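Local coordinates for mobilization protein A (PDB 2NS6), which nicks one strand of plasmid DNA at the origin of transfer as the metal-dependent relaxase of the relaxosome, starting conjugative transfer, at residues I2-T6 and T168-W172; L62-A66 and A136-R142; L78-L82 and A179-H185; I124-I128 and A153-L159. One frame throughout, in Å; residues are numbered along the deposited sequence.

Contact 1: I2-T6 and T168-W172; sequences IYHLT and TREAW
Arg169 reaches from its helix to the start of strand 5-10 and grips Leu5 side-on, giving two N-H groups to one carbonyl oxygen. Arg169 NE lies 2.8 Å and Arg169 NH2 2.9 Å from Leu5 O; both bonds are somewhat bent, and the oxygen sits at the guanidinium edge, near its plane. The chain is extended from CG to NE, which carries the flat group past Leu5 CD2 and out to the backbone. His4 runs beside Arg169 and points the same way; its CE1 lies over one guanidinium face, 3.3 Å from Arg169 NH2, with the two planes 44° apart. Leu5 CG is anti to the backbone N (chi1 176°), sending CD1 against both Thr168 CG2 and the root of the indole, with Leu5 CD1 3.8 Å from Trp172 CB. The pyrrole edge of that indole meets Tyr3: Trp172 CD1 is 3.1 Å from Tyr3 O, while Trp172 NE1 lies 3.4 Å from Tyr3 CB. Helix 164-181 is thereby fastened to strand 5-10, an outer strand of the five-stranded antiparallel relaxase sheet. Strand 71-77 pairs with that strand, and Phe94 of helix 84-99 packs against Leu5, Thr168 and Trp172.

Contact 2: L62-A66 and A136-R142; sequences LYERA and AAQWFKR
Tyr63, in the last turn of helix 53-63, lays its ring on the short, weakly bonded helix 136-139 in a CH-pi contact, in a region of the MobA relaxase fold away from the active-site tyrosine and the metal ligands. Tyr63 CB rests 4.0 Å from Phe140 CD1. Beyond CB, CG is anti to the carbonyl carbon (chi1 -60°), which turns the ring over Ala137. Tyr63 CD1 comes 3.4 Å from Ala136 O, CE1 lies against Ala137 CA with Ala136 CB a little farther off, and CE2 and CZ lie against Ala137 CB, with Tyr63 CZ at 3.5 Å. Ala137 CA stands over the middle of the ring, 3.4 Å from its centroid and 9° off the normal; Leu62 CG occupies the opposite face, so the ring is sandwiched. At the tip, OH passes alongside Ala137 CB. Where the chain leaves the helix, the bent side chain of Glu64 crosses Phe140 at about a right angle, Glu64 CG being 3.7 Å from Phe140 CD2. Its carboxylate has several partners: OE2 pairs with Lys155, and OE1 takes a weak bond from Arg65 N. A water bridges the two segments, donating to Glu64 OE1 and to Phe140 O. Farther out, two like-charged arginines come close, guanidinium planes 85° apart, Arg65 NH1 lying at the edge of the Arg142 group, 3.7 Å from Arg142 NH1.

Contact 3: L78-L82 and A179-H185; sequences LPVEL and ALERAGH
The imidazole of His185, the C-terminal residue, carries Glu81 CB over the centre of one face, a CH-pi contact 3.8 Å from the ring centroid and 6° off the normal. It lies at the C-terminal end of the relaxase fold, where the tail after helix 164-181 packs on the loop between strand 71-77 and helix 84-99. Leu82 CD1 approaches the same ring obliquely at CD2, and Glu81 O lies 3.6 Å from His185 NE2. The ring reaches this place because the helix ends in a type I beta turn from Glu181 to Gly184. Gly184, with positive phi (102°), is the first residue to leave helical geometry. The rest of the contact is mostly aliphatic. Leu82 and Leu180 cross at about a right angle, while Leu82 CD2 faces Ala179 CB at 4.2 Å and Leu82 CD1 touches Ala183 CB at 3.9 Å. Leu180 CD2 reaches Pro79 CB at 4.0 Å and also meets the carboxylate end of Glu81, whose chain is bent at chi2. Tyr3 packs on Pro79, Glu81 and Leu180, and Leu90 of helix 84-99 on Pro79 and Leu82. The tightest meeting across the segments is between methyls, Leu82 CD1 and Leu180 CD2, 3.5 Å apart.

Contact 4: I124-I128 and A153-L159; sequences ISERI and AQKTEAL
Two cationic side chains, Arg127 and Lys155, lie against each other, Arg127 NH2 only 3.2 Å from Lys155 NZ although both atoms are donors. The lysine chain passes over one face of the guanidinium, with Lys155 CG above its centre 3.7 Å from the plane, and its bend at chi4 (-73°) brings NZ round beside NH2. At the edge of the guanidinium, Arg127 NH1 gives a 2.8 Å bond to Ala153 O, reached because the arginine is bent at chi2. The backbones form a single beta bridge here, Arg127 with Lys155. Ile128 N donates to Gln154 O at 2.8 Å, almost straight at 178°, whereas Thr156 N reaches Glu126 O from above the carbonyl plane. Glu126, centre of an inverse gamma turn, crosses Thr156 at about a right angle and lays Glu126 CG 3.6 Å from Leu159 CD2. One water donates to Glu126 OE1 and Thr156 O and accepts from Leu159 N; another links Ile128 O to Gln154 N. Thr156 OG1 accepts from Ala158 N in an ST turn and also bonds Glu102. On the face away from Arg127 and Lys155, Ile128 CG1 packs on Thr156 CB at 3.9 Å. The loop after strand 117-124 is thus tied to the loop leading into helix 164-181. Glu64, in a salt bridge with Lys155 and a long, weak ion pair with Arg127, probably offsets the repulsion between the cations; Glu126 OE2 forms a salt bridge with Arg69 that probably balances its charge.

Overall arrangement
Contact 4 is the buried one, joining two loops through backbone bonds, waters and charges; the other three are only partly buried. Contacts 1 and 3 share helix 164-181 and touch through Tyr3 and through Trp172 against Leu78. Contact 1 adds a guanidinium grip to its apolar packing, whereas contact 3, near the C-terminus, relies on methyls and one imidazole face. Contact 2 lies on the opposite side of the chain's centre from contacts 1 and 3, about 41 Å from contact 3 between centres, and joins the end of helix 53-63 to the short helix 136-139 by an aromatic face. It meets contact 4 through a shared carboxylate and a probable backbone bond between Trp139 and Ala153.

Contact 1: I2-T6 and T168-W172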
loop_
_atom_site.group_PDB
_atom_site.type_symbol
_atom_site.label_atom_id
_atom_site.label_comp_id
_atom_site.label_asym_id
_atom_site.label_seq_id
_atom_site.Cartn_x
_atom_site.Cartn_y
_atom_site.Cartn_z
ATOM N N ILE A 2 -15.599 -15.583 4.758
ATOM C CA ILE A 2 -14.629 -14.733 5.437
ATOM C C ILE A 2 -13.337 -14.623 4.625
ATOM O O ILE A 2 -12.785 -15.629 4.181
ATOM C CB ILE A 2 -14.297 -15.286 6.860
ATOM C CG1 ILE A 2 -15.485 -15.057 7.800
ATOM C CG2 ILE A 2 -13.035 -14.631 7.410
ATOM C CD1 ILE A 2 -15.875 -13.595 7.975
ATOM N N TYR A 3 -12.875 -13.394 4.416
ATOM C CA TYR A 3 -11.643 -13.164 3.678
ATOM C C TYR A 3 -10.698 -12.483 4.648
ATOM O O TYR A 3 -10.671 -11.259 4.759
ATOM C CB TYR A 3 -11.909 -12.299 2.442
ATOM C CG TYR A 3 -12.923 -12.940 1.518
ATOM C CD1 TYR A 3 -14.254 -12.508 1.504
ATOM C CD2 TYR A 3 -12.579 -14.051 0.738
ATOM C CE1 TYR A 3 -15.216 -13.170 0.747
ATOM C CE2 TYR A 3 -13.535 -14.721 -0.022
ATOM C CZ TYR A 3 -14.852 -14.275 -0.008
ATOM O OH TYR A 3 -15.816 -14.951 -0.726
ATOM N N HIS A 4 -9.932 -13.308 5.353
ATOM C CA HIS A 4 -8.999 -12.849 6.366
ATOM C C HIS A 4 -8.053 -11.741 5.910
ATOM O O HIS A 4 -7.618 -11.710 4.760
ATOM C CB HIS A 4 -8.203 -14.042 6.899
ATOM C CG HIS A 4 -7.474 -13.758 8.173
ATOM N ND1 HIS A 4 -8.030 -13.019 9.198
ATOM C CD2 HIS A 4 -6.244 -14.129 8.600
ATOM C CE1 HIS A 4 -7.171 -12.945 10.200
ATOM N NE2 HIS A 4 -6.079 -13.609 9.863
ATOM N N LEU A 5 -7.748 -10.836 6.832
ATOM C CA LEU A 5 -6.857 -9.713 6.570
ATOM C C LEU A 5 -5.934 -9.521 7.765
ATOM O O LEU A 5 -6.382 -9.569 8.911
ATOM C CB LEU A 5 -7.678 -8.447 6.328
ATOM C CG LEU A 5 -6.947 -7.117 6.111
ATOM C CD1 LEU A 5 -7.824 -6.184 5.282
ATOM C CD2 LEU A 5 -6.607 -6.477 7.453
ATOM N N THR A 6 -4.647 -9.316 7.501
ATOM C CA THR A 6 -3.673 -9.101 8.570
ATOM C C THR A 6 -2.898 -7.836 8.246
ATOM O O THR A 6 -3.069 -7.260 7.175
ATOM C CB THR A 6 -2.671 -10.270 8.681
ATOM O OG1 THR A 6 -1.978 -10.413 7.438
ATOM C CG2 THR A 6 -3.395 -11.583 8.994
ATOM N N THR A 168 -10.626 -2.154 9.905
ATOM C CA THR A 168 -10.181 -2.376 8.536
ATOM C C THR A 168 -10.777 -3.690 8.037
ATOM O O THR A 168 -11.221 -3.796 6.892
ATOM C CB THR A 168 -8.640 -2.381 8.475
ATOM O OG1 THR A 168 -8.154 -1.117 8.960
ATOM C CG2 THR A 168 -8.149 -2.575 7.045
ATOM N N ARG A 169 -10.814 -4.682 8.918
ATOM C CA ARG A 169 -11.388 -5.980 8.586
ATOM C C ARG A 169 -12.868 -5.834 8.267
ATOM O O ARG A 169 -13.365 -6.442 7.322
ATOM C CB ARG A 169 -11.179 -6.944 9.753
ATOM C CG ARG A 169 -9.758 -7.436 9.831
ATOM C CD ARG A 169 -9.501 -8.254 11.067
ATOM N NE ARG A 169 -8.191 -8.879 10.993
ATOM C CZ ARG A 169 -7.636 -9.583 11.972
ATOM N NH1 ARG A 169 -8.280 -9.755 13.118
ATOM N NH2 ARG A 169 -6.433 -10.121 11.798
ATOM N N GLU A 170 -13.575 -5.016 9.043
ATOM C CA GLU A 170 -14.997 -4.807 8.792
ATOM C C GLU A 170 -15.166 -4.066 7.473
ATOM O O GLU A 170 -16.117 -4.302 6.728
ATOM C CB GLU A 170 -15.631 -3.986 9.913
ATOM C CG GLU A 170 -17.131 -3.793 9.735
ATOM C CD GLU A 170 -17.739 -2.884 10.781
ATOM O OE1 GLU A 170 -18.981 -2.738 10.786
ATOM O OE2 GLU A 170 -16.979 -2.313 11.596
ATOM N N ALA A 171 -14.236 -3.158 7.191
ATOM C CA ALA A 171 -14.279 -2.390 5.954
ATOM C C ALA A 171 -14.016 -3.320 4.773
ATOM O O ALA A 171 -14.724 -3.271 3.764
ATOM C CB ALA A 171 -13.247 -1.270 5.996
ATOM N N TRP A 172 -13.008 -4.177 4.899
ATOM C CA TRP A 172 -12.683 -5.116 3.829
ATOM C C TRP A 172 -13.884 -6.017 3.555
ATOM O O TRP A 172 -14.244 -6.249 2.397
ATOM C CB TRP A 172 -11.465 -5.968 4.209
ATOM C CG TRP A 172 -11.162 -7.088 3.234
ATOM C CD1 TRP A 172 -10.984 -8.404 3.542
ATOM C CD2 TRP A 172 -11.032 -6.993 1.806
ATOM N NE1 TRP A 172 -10.760 -9.137 2.401
ATOM C CE2 TRP A 172 -10.785 -8.299 1.320
ATOM C CE3 TRP A 172 -11.106 -5.935 0.891
ATOM C CZ2 TRP A 172 -10.607 -8.579 -0.043
ATOM C CZ3 TRP A 172 -10.930 -6.212 -0.470
ATOM C CH2 TRP A 172 -10.684 -7.527 -0.921
#

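Contact 2: L62-A66 and A136-R142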
loop_
_atom_site.group_PDB
_atom_site.type_symbol
_atom_site.label_atom_id
_atom_site.label_comp_id
_atom_site.label_asym_id
_atom_site.label_seq_id
_atom_site.Cartn_x
_atom_site.Cartn_y
_atom_site.Cartn_z
ATOM N N LEU A 62 16.455 5.209 2.085
ATOM C CA LEU A 62 17.635 6.049 2.192
ATOM C C LEU A 62 17.478 7.280 3.081
ATOM O O LEU A 62 18.472 7.815 3.575
ATOM C CB LEU A 62 18.073 6.483 0.793
ATOM C CG LEU A 62 19.289 7.413 0.691
ATOM C CD1 LEU A 62 20.534 6.722 1.245
ATOM C CD2 LEU A 62 19.491 7.790 -0.762
ATOM N N TYR A 63 16.243 7.727 3.304
ATOM C CA TYR A 63 16.020 8.926 4.111
ATOM C C TYR A 63 15.208 8.827 5.403
ATOM O O TYR A 63 15.367 9.675 6.275
ATOM C CB TYR A 63 15.419 10.028 3.233
ATOM C CG TYR A 63 16.309 10.418 2.067
ATOM C CD1 TYR A 63 15.922 10.173 0.757
ATOM C CD2 TYR A 63 17.559 10.994 2.284
ATOM C CE1 TYR A 63 16.763 10.486 -0.315
ATOM C CE2 TYR A 63 18.403 11.307 1.223
ATOM C CZ TYR A 63 18.000 11.047 -0.069
ATOM O OH TYR A 63 18.849 11.319 -1.108
ATOM N N GLU A 64 14.330 7.836 5.544
ATOM C CA GLU A 64 13.554 7.747 6.785
ATOM C C GLU A 64 14.481 7.400 7.939
ATOM O O GLU A 64 15.399 6.602 7.782
ATOM C CB GLU A 64 12.455 6.685 6.686
ATOM C CG GLU A 64 11.046 7.252 6.789
ATOM C CD GLU A 64 10.642 7.625 8.210
ATOM O OE1 GLU A 64 11.478 8.148 8.978
ATOM O OE2 GLU A 64 9.470 7.402 8.558
ATOM N N ARG A 65 14.243 8.001 9.098
ATOM C CA ARG A 65 15.081 7.732 10.260
ATOM C C ARG A 65 14.937 6.270 10.681
ATOM O O ARG A 65 13.911 5.639 10.420
ATOM C CB ARG A 65 14.692 8.656 11.415
ATOM C CG ARG A 65 13.260 8.475 11.867
ATOM C CD ARG A 65 12.969 9.310 13.087
ATOM N NE ARG A 65 11.672 8.982 13.679
ATOM C CZ ARG A 65 11.243 9.492 14.826
ATOM N NH1 ARG A 65 12.013 10.348 15.492
ATOM N NH2 ARG A 65 10.054 9.154 15.304
ATOM N N ALA A 66 15.969 5.744 11.335
ATOM C CA ALA A 66 15.997 4.350 11.784
ATOM C C ALA A 66 14.751 3.905 12.538
ATOM O O ALA A 66 14.187 2.847 12.251
ATOM C CB ALA A 66 17.237 4.111 12.648
ATOM N N ALA A 136 13.367 14.203 -3.020
ATOM C CA ALA A 136 13.357 12.923 -2.325
ATOM C C ALA A 136 14.050 13.039 -0.964
ATOM O O ALA A 136 13.541 12.553 0.046
ATOM C CB ALA A 136 14.043 11.844 -3.184
ATOM N N ALA A 137 15.208 13.693 -0.941
ATOM C CA ALA A 137 15.970 13.867 0.291
ATOM C C ALA A 137 15.250 14.722 1.345
ATOM O O ALA A 137 15.655 14.748 2.510
ATOM C CB ALA A 137 17.340 14.490 -0.034
ATOM N N GLN A 138 14.184 15.415 0.944
ATOM C CA GLN A 138 13.441 16.273 1.873
ATOM C C GLN A 138 12.062 15.740 2.242
ATOM O O GLN A 138 11.475 16.152 3.243
ATOM C CB GLN A 138 13.264 17.670 1.273
ATOM C CG GLN A 138 12.568 18.664 2.196
ATOM C CD GLN A 138 12.182 19.948 1.483
ATOM O OE1 GLN A 138 12.956 20.486 0.693
ATOM N NE2 GLN A 138 10.983 20.449 1.766
ATOM N N TRP A 139 11.541 14.829 1.428
ATOM C CA TRP A 139 10.207 14.284 1.660
ATOM C C TRP A 139 9.982 13.641 3.025
ATOM O O TRP A 139 8.940 13.855 3.646
ATOM C CB TRP A 139 9.852 13.291 0.547
ATOM C CG TRP A 139 8.465 12.707 0.661
ATOM C CD1 TRP A 139 8.112 11.566 1.323
ATOM C CD2 TRP A 139 7.247 13.271 0.157
ATOM N NE1 TRP A 139 6.756 11.388 1.267
ATOM C CE2 TRP A 139 6.196 12.418 0.560
ATOM C CE3 TRP A 139 6.940 14.416 -0.590
ATOM C CZ2 TRP A 139 4.854 12.672 0.243
ATOM C CZ3 TRP A 139 5.601 14.673 -0.907
ATOM C CH2 TRP A 139 4.578 13.803 -0.489
ATOM N N PHE A 140 10.956 12.867 3.499
ATOM C CA PHE A 140 10.820 12.167 4.770
ATOM C C PHE A 140 11.336 12.911 6.009
ATOM O O PHE A 140 11.324 12.375 7.122
ATOM C CB PHE A 140 11.483 10.788 4.658
ATOM C CG PHE A 140 10.939 9.940 3.529
ATOM C CD1 PHE A 140 11.494 10.003 2.254
ATOM C CD2 PHE A 140 9.860 9.084 3.747
ATOM C CE1 PHE A 140 10.981 9.219 1.210
ATOM C CE2 PHE A 140 9.339 8.298 2.715
ATOM C CZ PHE A 140 9.901 8.367 1.443
ATOM N N LYS A 141 11.789 14.145 5.821
ATOM C CA LYS A 141 12.269 14.937 6.943
ATOM C C LYS A 141 11.067 15.258 7.819
ATOM O O LYS A 141 9.922 14.941 7.464
ATOM C CB LYS A 141 12.926 16.229 6.442
ATOM C CG LYS A 141 14.233 16.006 5.682
ATOM C CD LYS A 141 14.681 17.259 4.931
ATOM C CE LYS A 141 16.059 17.071 4.307
ATOM N NZ LYS A 141 16.155 17.711 2.950
ATOM N N ARG A 142 11.329 15.873 8.968
ATOM C CA ARG A 142 10.271 16.247 9.893
ATOM C C ARG A 142 9.378 17.285 9.243
ATOM O O ARG A 142 9.829 18.075 8.419
ATOM C CB ARG A 142 10.876 16.805 11.184
ATOM C CG ARG A 142 11.760 15.801 11.902
ATOM C CD ARG A 142 12.414 16.378 13.148
ATOM N NE ARG A 142 13.387 15.442 13.711
ATOM C CZ ARG A 142 13.083 14.235 14.183
ATOM N NH1 ARG A 142 11.827 13.804 14.168
ATOM N NH2 ARG A 142 14.038 13.453 14.666
HETATM O O HOH W 1 13.022 10.996 8.822
#

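Contact 3: L78-L82 and A179-H185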
loop_
_atom_site.group_PDB
_atom_site.type_symbol
_atom_site.label_atom_id
_atom_site.label_comp_id
_atom_site.label_asym_id
_atom_site.label_seq_id
_atom_site.Cartn_x
_atom_site.Cartn_y
_atom_site.Cartn_z
ATOM N N LEU A 78 -8.537 -12.680 -1.550
ATOM C CA LEU A 78 -9.522 -12.214 -2.534
ATOM C C LEU A 78 -10.540 -13.322 -2.850
ATOM O O LEU A 78 -10.187 -14.495 -2.907
ATOM C CB LEU A 78 -8.808 -11.792 -3.825
ATOM C CG LEU A 78 -7.902 -10.556 -3.758
ATOM C CD1 LEU A 78 -7.075 -10.454 -5.023
ATOM C CD2 LEU A 78 -8.759 -9.299 -3.569
ATOM N N PRO A 79 -11.821 -12.961 -3.053
ATOM C CA PRO A 79 -12.836 -13.975 -3.362
ATOM C C PRO A 79 -12.493 -14.712 -4.659
ATOM O O PRO A 79 -12.269 -14.076 -5.696
ATOM C CB PRO A 79 -14.117 -13.153 -3.493
ATOM C CG PRO A 79 -13.874 -11.989 -2.579
ATOM C CD PRO A 79 -12.439 -11.632 -2.893
ATOM N N VAL A 80 -12.450 -16.044 -4.608
ATOM C CA VAL A 80 -12.119 -16.840 -5.794
ATOM C C VAL A 80 -13.172 -16.832 -6.892
ATOM O O VAL A 80 -12.850 -17.070 -8.056
ATOM C CB VAL A 80 -11.845 -18.327 -5.442
ATOM C CG1 VAL A 80 -10.404 -18.504 -4.975
ATOM C CG2 VAL A 80 -12.812 -18.795 -4.370
ATOM N N GLU A 81 -14.423 -16.566 -6.526
ATOM C CA GLU A 81 -15.514 -16.546 -7.498
ATOM C C GLU A 81 -15.394 -15.368 -8.459
ATOM O O GLU A 81 -15.804 -15.450 -9.614
ATOM C CB GLU A 81 -16.867 -16.455 -6.782
ATOM C CG GLU A 81 -17.084 -17.458 -5.648
ATOM C CD GLU A 81 -17.019 -16.809 -4.270
ATOM O OE1 GLU A 81 -15.941 -16.293 -3.894
ATOM O OE2 GLU A 81 -18.051 -16.804 -3.560
ATOM N N LEU A 82 -14.843 -14.264 -7.961
ATOM C CA LEU A 82 -14.681 -13.048 -8.750
ATOM C C LEU A 82 -13.717 -13.231 -9.923
ATOM O O LEU A 82 -12.777 -14.015 -9.848
ATOM C CB LEU A 82 -14.199 -11.909 -7.832
ATOM C CG LEU A 82 -15.172 -10.798 -7.394
ATOM C CD1 LEU A 82 -16.560 -11.340 -7.128
ATOM C CD2 LEU A 82 -14.611 -10.102 -6.157
ATOM N N ALA A 179 -18.936 -6.322 -3.523
ATOM C CA ALA A 179 -18.456 -6.733 -4.842
ATOM C C ALA A 179 -19.036 -8.070 -5.277
ATOM O O ALA A 179 -19.300 -8.292 -6.461
ATOM C CB ALA A 179 -16.932 -6.819 -4.837
ATOM N N LEU A 180 -19.213 -8.964 -4.312
ATOM C CA LEU A 180 -19.756 -10.288 -4.585
ATOM C C LEU A 180 -21.201 -10.233 -5.062
ATOM O O LEU A 180 -21.536 -10.823 -6.089
ATOM C CB LEU A 180 -19.655 -11.165 -3.335
ATOM C CG LEU A 180 -18.277 -11.782 -3.096
ATOM C CD1 LEU A 180 -18.216 -12.476 -1.731
ATOM C CD2 LEU A 180 -17.997 -12.768 -4.215
ATOM N N GLU A 181 -22.052 -9.519 -4.335
ATOM C CA GLU A 181 -23.451 -9.456 -4.730
ATOM C C GLU A 181 -23.678 -8.774 -6.074
ATOM O O GLU A 181 -24.460 -9.268 -6.888
ATOM C CB GLU A 181 -24.312 -8.795 -3.647
ATOM C CG GLU A 181 -24.066 -7.330 -3.411
ATOM C CD GLU A 181 -25.211 -6.676 -2.638
ATOM O OE1 GLU A 181 -26.357 -6.684 -3.151
ATOM O OE2 GLU A 181 -24.967 -6.153 -1.525
ATOM N N ARG A 182 -23.003 -7.660 -6.338
ATOM C CA ARG A 182 -23.219 -7.018 -7.631
ATOM C C ARG A 182 -22.537 -7.797 -8.747
ATOM O O ARG A 182 -22.608 -7.420 -9.916
ATOM C CB ARG A 182 -22.742 -5.567 -7.629
ATOM C CG ARG A 182 -21.261 -5.375 -7.760
ATOM C CD ARG A 182 -20.991 -4.016 -8.377
ATOM N NE ARG A 182 -19.701 -3.506 -7.951
ATOM C CZ ARG A 182 -19.435 -3.126 -6.707
ATOM N NH1 ARG A 182 -20.379 -3.197 -5.779
ATOM N NH2 ARG A 182 -18.225 -2.688 -6.388
ATOM N N ALA A 183 -21.873 -8.887 -8.384
ATOM C CA ALA A 183 -21.221 -9.735 -9.376
ATOM C C ALA A 183 -22.115 -10.954 -9.616
ATOM O O ALA A 183 -21.764 -11.855 -10.382
ATOM C CB ALA A 183 -19.840 -10.178 -8.881
ATOM N N GLY A 184 -23.265 -10.977 -8.947
ATOM C CA GLY A 184 -24.205 -12.077 -9.100
ATOM C C GLY A 184 -24.156 -13.071 -7.958
ATOM O O GLY A 184 -25.182 -13.598 -7.524
ATOM N N HIS A 185 -22.949 -13.316 -7.465
ATOM C CA HIS A 185 -22.710 -14.251 -6.374
ATOM C C HIS A 185 -23.427 -13.865 -5.086
ATOM O O HIS A 185 -24.290 -12.962 -5.136
ATOM C CB HIS A 185 -21.202 -14.354 -6.137
ATOM C CG HIS A 185 -20.430 -14.657 -7.381
ATOM N ND1 HIS A 185 -20.506 -15.878 -8.023
ATOM C CD2 HIS A 185 -19.631 -13.880 -8.150
ATOM C CE1 HIS A 185 -19.791 -15.835 -9.130
ATOM N NE2 HIS A 185 -19.248 -14.634 -9.233
ATOM O OXT HIS A 185 -23.130 -14.483 -4.042
#

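Contact 4: I124-I128 and A153-L159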
loop_
_atom_site.group_PDB
_atom_site.type_symbol
_atom_site.label_atom_id
_atom_site.label_comp_id
_atom_site.label_asym_id
_atom_site.label_seq_id
_atom_site.Cartn_x
_atom_site.Cartn_y
_atom_site.Cartn_z
ATOM N N ILE A 124 1.491 0.674 2.520
ATOM C CA ILE A 124 1.069 2.059 2.674
ATOM C C ILE A 124 2.094 2.894 3.404
ATOM O O ILE A 124 2.540 2.534 4.496
ATOM C CB ILE A 124 -0.223 2.134 3.484
ATOM C CG1 ILE A 124 -1.236 1.137 2.926
ATOM C CG2 ILE A 124 -0.768 3.551 3.466
ATOM C CD1 ILE A 124 -2.548 1.149 3.668
ATOM N N SER A 125 2.468 4.013 2.792
ATOM C CA SER A 125 3.424 4.939 3.388
ATOM C C SER A 125 2.603 5.901 4.236
ATOM O O SER A 125 1.638 6.498 3.749
ATOM C CB SER A 125 4.155 5.718 2.295
ATOM O OG SER A 125 4.870 6.808 2.847
ATOM N N GLU A 126 2.983 6.055 5.498
ATOM C CA GLU A 126 2.256 6.938 6.399
ATOM C C GLU A 126 2.690 8.392 6.308
ATOM O O GLU A 126 2.985 9.030 7.320
ATOM C CB GLU A 126 2.381 6.429 7.835
ATOM C CG GLU A 126 1.581 5.164 8.088
ATOM C CD GLU A 126 2.059 4.424 9.318
ATOM O OE1 GLU A 126 1.229 4.125 10.198
ATOM O OE2 GLU A 126 3.271 4.143 9.394
ATOM N N ARG A 127 2.716 8.901 5.079
ATOM C CA ARG A 127 3.081 10.282 4.787
ATOM C C ARG A 127 1.937 10.865 3.982
ATOM O O ARG A 127 1.482 10.269 3.011
ATOM C CB ARG A 127 4.368 10.340 3.955
ATOM C CG ARG A 127 5.606 9.858 4.698
ATOM C CD ARG A 127 6.158 10.959 5.606
ATOM N NE ARG A 127 7.248 10.491 6.457
ATOM C CZ ARG A 127 8.061 11.294 7.130
ATOM N NH1 ARG A 127 7.909 12.608 7.043
ATOM N NH2 ARG A 127 9.015 10.790 7.898
ATOM N N ILE A 128 1.477 12.037 4.392
ATOM C CA ILE A 128 0.367 12.704 3.737
ATOM C C ILE A 128 0.813 13.504 2.524
ATOM O O ILE A 128 1.601 14.449 2.644
ATOM C CB ILE A 128 -0.331 13.646 4.735
ATOM C CG1 ILE A 128 -0.799 12.837 5.945
ATOM C CG2 ILE A 128 -1.492 14.371 4.064
ATOM C CD1 ILE A 128 -1.293 13.671 7.109
ATOM N N ALA A 153 7.016 15.706 4.324
ATOM C CA ALA A 153 5.580 15.486 4.268
ATOM C C ALA A 153 5.160 15.155 5.689
ATOM O O ALA A 153 5.925 14.538 6.436
ATOM C CB ALA A 153 5.256 14.325 3.336
ATOM N N GLN A 154 3.957 15.576 6.065
ATOM C CA GLN A 154 3.436 15.325 7.403
ATOM C C GLN A 154 3.088 13.850 7.558
ATOM O O GLN A 154 2.630 13.209 6.609
ATOM C CB GLN A 154 2.191 16.189 7.652
ATOM C CG GLN A 154 1.503 15.951 8.994
ATOM C CD GLN A 154 0.335 16.907 9.243
ATOM O OE1 GLN A 154 -0.428 17.226 8.327
ATOM N NE2 GLN A 154 0.185 17.352 10.488
ATOM N N LYS A 155 3.330 13.309 8.748
ATOM C CA LYS A 155 3.026 11.909 9.022
ATOM C C LYS A 155 1.571 11.782 9.460
ATOM O O LYS A 155 0.991 12.733 9.979
ATOM C CB LYS A 155 3.932 11.377 10.136
ATOM C CG LYS A 155 5.380 11.102 9.733
ATOM C CD LYS A 155 6.238 10.834 10.973
ATOM C CE LYS A 155 7.638 10.317 10.627
ATOM N NZ LYS A 155 7.653 8.900 10.130
ATOM N N THR A 156 0.967 10.620 9.227
ATOM C CA THR A 156 -0.408 10.418 9.655
ATOM C C THR A 156 -0.450 9.415 10.792
ATOM O O THR A 156 0.370 8.497 10.853
ATOM C CB THR A 156 -1.317 9.918 8.526
ATOM O OG1 THR A 156 -2.647 9.764 9.038
ATOM C CG2 THR A 156 -0.836 8.584 7.983
ATOM N N GLU A 157 -1.403 9.596 11.698
ATOM C CA GLU A 157 -1.547 8.697 12.833
ATOM C C GLU A 157 -2.750 7.779 12.637
ATOM O O GLU A 157 -3.023 6.927 13.479
ATOM C CB GLU A 157 -1.755 9.496 14.122
ATOM C CG GLU A 157 -0.754 10.626 14.352
ATOM C CD GLU A 157 0.672 10.149 14.374
ATOM O OE1 GLU A 157 0.983 9.229 15.157
ATOM O OE2 GLU A 157 1.492 10.699 13.607
ATOM N N ALA A 158 -3.455 7.947 11.525
ATOM C CA ALA A 158 -4.655 7.165 11.242
ATOM C C ALA A 158 -4.520 5.645 11.260
ATOM O O ALA A 158 -5.506 4.937 11.481
ATOM C CB ALA A 158 -5.253 7.610 9.903
ATOM N N LEU A 159 -3.319 5.132 11.022
ATOM C CA LEU A 159 -3.111 3.685 11.011
ATOM C C LEU A 159 -2.603 3.097 12.332
ATOM O O LEU A 159 -2.347 1.895 12.406
ATOM C CB LEU A 159 -2.133 3.310 9.897
ATOM C CG LEU A 159 -2.638 3.233 8.448
ATOM C CD1 LEU A 159 -3.594 4.366 8.127
ATOM C CD2 LEU A 159 -1.440 3.234 7.527
HETATM O O HOH W 2 -0.535 5.966 10.859
HETATM O O HOH W 3 2.030 16.642 4.303
#